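Local coordinates for free methionine-R-sulfoxide reductase (Saccharomyces cerevisiae, PDB 1F5M), which reduces the R-enantiomer of free methionine sulfoxide to methionine in a thioredoxin-dependent reaction and helps protect yeast against oxidative stress, at residues K130-V135 against V147-C152. Numbering follows the deposited sequence.
Sequences KSEIVV and VIDIDC
The carboxylates of Glu132 and Asp149 meet nearly coplanar, their planes 16° apart and Glu132 OE1 only 2.5 Å from Asp149 OD1. Asp151 OD1 stands over one face of the Glu132 carboxylate, 3.3 Å from its CD, with the two acid planes turned 57°; Asp151 OD2 is held by Thr129. Both Glu132 and Asp149 also touch Cys101 of helix 99-107. Glu132 has CG opposite its backbone N (chi1 -172°) and an extended chain, carrying its acid group across to both aspartates. Replacing Glu132 with alanine would probably leave Asp149 OD1 without its close oxygen neighbour and open a gap beside Cys101. Next along this face, Val134 rests CG2 on Asp149 OD1 and CG1 on Val147 CB, the latter at 3.5 Å. On the opposite face Ile133 CG2 lies 3.7 Å from Ile150 CB, Leu166 of helix 160-176 packs on Val135 and Ile150, and Ser131 OG hydrogen-bonds Asp154 O. Paired backbone bonds join Ile133 with Ile150 and Val135 with Ile148. At the far end, Cys152 O accepts from both Lys130 N (2.9 Å) and Ser131 N (3.2 Å), a classic beta bulge. This is an antiparallel hairpin within the GAF-fold sheet, its acidic face probably lining the substrate pocket.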
ATOM      1  N   LYS B 130      14.443  12.207  -6.872  1.00 20.85           N
ATOM      2  CA  LYS B 130      15.567  12.588  -7.737  1.00 22.51           C
ATOM      3  C   LYS B 130      15.948  11.497  -8.710  1.00 21.31           C
ATOM      4  O   LYS B 130      16.480  11.788  -9.773  1.00 22.49           O
ATOM      5  CB  LYS B 130      16.806  12.971  -6.905  1.00 21.54           C
ATOM      6  CG  LYS B 130      16.799  14.431  -6.484  1.00 18.81           C
ATOM      7  CD  LYS B 130      17.924  14.713  -5.474  1.00 22.32           C
ATOM      8  CE  LYS B 130      17.787  16.212  -5.094  1.00 25.19           C
ATOM      9  NZ  LYS B 130      18.794  16.606  -4.107  1.00 31.39           N
ATOM     10  N   SER B 131      15.772  10.236  -8.331  1.00 22.55           N
ATOM     11  CA  SER B 131      16.086   9.155  -9.255  1.00 22.10           C
ATOM     12  C   SER B 131      14.985   8.165  -9.151  1.00 23.04           C
ATOM     13  O   SER B 131      14.250   8.178  -8.163  1.00 22.76           O
ATOM     14  CB  SER B 131      17.469   8.511  -9.009  1.00 22.74           C
ATOM     15  OG  SER B 131      17.640   7.981  -7.723  1.00 21.06           O
ATOM     16  N   GLU B 132      14.861   7.306 -10.170  1.00 23.26           N
ATOM     17  CA  GLU B 132      13.748   6.368 -10.260  1.00 21.25           C
ATOM     18  C   GLU B 132      14.038   5.159 -11.170  1.00 21.41           C
ATOM     19  O   GLU B 132      14.869   5.213 -12.099  1.00 18.99           O
ATOM     20  CB  GLU B 132      12.507   7.150 -10.796  1.00 23.59           C
ATOM     21  CG  GLU B 132      11.156   6.402 -10.783  1.00 22.85           C
ATOM     22  CD  GLU B 132       9.907   7.270 -11.173  1.00 25.90           C
ATOM     23  OE1 GLU B 132       8.784   6.715 -11.294  1.00 25.50           O
ATOM     24  OE2 GLU B 132      10.016   8.508 -11.353  1.00 26.54           O
ATOM     25  N   ILE B 133      13.385   4.046 -10.868  1.00 19.13           N
ATOM     26  CA  ILE B 133      13.498   2.837 -11.679  1.00 19.73           C
ATOM     27  C   ILE B 133      12.104   2.274 -11.873  1.00 21.02           C
ATOM     28  O   ILE B 133      11.302   2.149 -10.902  1.00 20.62           O
ATOM     29  CB  ILE B 133      14.436   1.776 -11.049  1.00 21.73           C
ATOM     30  CG1 ILE B 133      14.555   0.556 -11.974  1.00 20.32           C
ATOM     31  CG2 ILE B 133      13.893   1.349  -9.680  1.00 22.83           C
ATOM     32  CD1 ILE B 133      15.695  -0.390 -11.639  1.00 22.24           C
ATOM     33  N   VAL B 134      11.776   1.969 -13.122  1.00 20.08           N
ATOM     34  CA  VAL B 134      10.449   1.418 -13.428  1.00 21.44           C
ATOM     35  C   VAL B 134      10.603   0.194 -14.281  1.00 21.22           C
ATOM     36  O   VAL B 134      11.256   0.214 -15.332  1.00 21.24           O
ATOM     37  CB  VAL B 134       9.533   2.403 -14.173  1.00 20.34           C
ATOM     38  CG1 VAL B 134       8.143   1.788 -14.329  1.00 21.09           C
ATOM     39  CG2 VAL B 134       9.450   3.694 -13.413  1.00 18.45           C
ATOM     40  N   VAL B 135      10.031  -0.894 -13.779  1.00 20.22           N
ATOM     41  CA  VAL B 135      10.096  -2.185 -14.437  1.00 21.21           C
ATOM     42  C   VAL B 135       8.698  -2.644 -14.871  1.00 22.45           C
ATOM     43  O   VAL B 135       7.757  -2.807 -14.032  1.00 23.15           O
ATOM     44  CB  VAL B 135      10.727  -3.227 -13.484  1.00 19.37           C
ATOM     45  CG1 VAL B 135      10.784  -4.616 -14.121  1.00 17.18           C
ATOM     46  CG2 VAL B 135      12.099  -2.768 -13.050  1.00 17.23           C
ATOM     47  N   VAL B 147       3.290  -1.739 -13.945  1.00 23.17           N
ATOM     48  CA  VAL B 147       4.708  -1.496 -13.724  1.00 22.48           C
ATOM     49  C   VAL B 147       5.032  -1.511 -12.250  1.00 22.40           C
ATOM     50  O   VAL B 147       4.146  -1.335 -11.392  1.00 22.50           O
ATOM     51  CB  VAL B 147       5.172  -0.114 -14.246  1.00 22.93           C
ATOM     52  CG1 VAL B 147       4.891   0.036 -15.743  1.00 25.42           C
ATOM     53  CG2 VAL B 147       4.470   0.986 -13.463  1.00 24.19           C
ATOM     54  N   ILE B 148       6.300  -1.783 -11.966  1.00 21.38           N
ATOM     55  CA  ILE B 148       6.837  -1.751 -10.619  1.00 22.01           C
ATOM     56  C   ILE B 148       7.604  -0.437 -10.640  1.00 22.78           C
ATOM     57  O   ILE B 148       8.446  -0.214 -11.523  1.00 22.77           O
ATOM     58  CB  ILE B 148       7.819  -2.892 -10.363  1.00 22.25           C
ATOM     59  CG1 ILE B 148       7.167  -4.245 -10.674  1.00 19.16           C
ATOM     60  CG2 ILE B 148       8.273  -2.837  -8.933  1.00 23.58           C
ATOM     61  CD1 ILE B 148       8.078  -5.440 -10.370  1.00 21.19           C
ATOM     62  N   ASP B 149       7.314   0.421  -9.664  1.00 21.36           N
ATOM     63  CA  ASP B 149       7.897   1.759  -9.602  1.00 20.67           C
ATOM     64  C   ASP B 149       8.560   2.078  -8.250  1.00 18.32           C
ATOM     65  O   ASP B 149       7.921   1.977  -7.145  1.00 15.20           O
ATOM     66  CB  ASP B 149       6.750   2.770  -9.896  1.00 21.54           C
ATOM     67  CG  ASP B 149       7.216   4.228 -10.081  1.00 22.32           C
ATOM     68  OD1 ASP B 149       8.424   4.507 -10.232  1.00 23.42           O
ATOM     69  OD2 ASP B 149       6.332   5.124 -10.126  1.00 25.01           O
ATOM     70  N   ILE B 150       9.834   2.415  -8.298  1.00 15.73           N
ATOM     71  CA  ILE B 150      10.538   2.817  -7.061  1.00 15.03           C
ATOM     72  C   ILE B 150      11.138   4.204  -7.194  1.00 19.62           C
ATOM     73  O   ILE B 150      11.871   4.470  -8.188  1.00 19.07           O
ATOM     74  CB  ILE B 150      11.671   1.837  -6.732  1.00 15.93           C
ATOM     75  CG1 ILE B 150      11.156   0.400  -6.819  1.00 19.07           C
ATOM     76  CG2 ILE B 150      12.232   2.118  -5.353  1.00 12.51           C
ATOM     77  CD1 ILE B 150      12.215  -0.674  -6.386  1.00 18.27           C
ATOM     78  N   ASP B 151      10.891   5.094  -6.217  1.00 18.19           N
ATOM     79  CA  ASP B 151      11.457   6.469  -6.280  1.00 18.55           C
ATOM     80  C   ASP B 151      12.560   6.565  -5.212  1.00 20.23           C
ATOM     81  O   ASP B 151      12.441   5.951  -4.144  1.00 16.98           O
ATOM     82  CB  ASP B 151      10.453   7.577  -5.917  1.00 20.55           C
ATOM     83  CG  ASP B 151       9.404   7.813  -6.965  1.00 22.75           C
ATOM     84  OD1 ASP B 151       9.288   7.012  -7.896  1.00 23.79           O
ATOM     85  OD2 ASP B 151       8.646   8.806  -6.835  1.00 25.99           O
ATOM     86  N   CYS B 152      13.602   7.353  -5.492  1.00 17.34           N
ATOM     87  CA  CYS B 152      14.702   7.574  -4.537  1.00 18.60           C
ATOM     88  C   CYS B 152      14.939   9.058  -4.314  1.00 19.59           C
ATOM     89  O   CYS B 152      14.874   9.855  -5.258  1.00 19.23           O
ATOM     90  CB  CYS B 152      15.998   6.906  -5.070  1.00 17.91           C
ATOM     91  SG  CYS B 152      17.490   7.141  -4.054  1.00 22.14           S
TER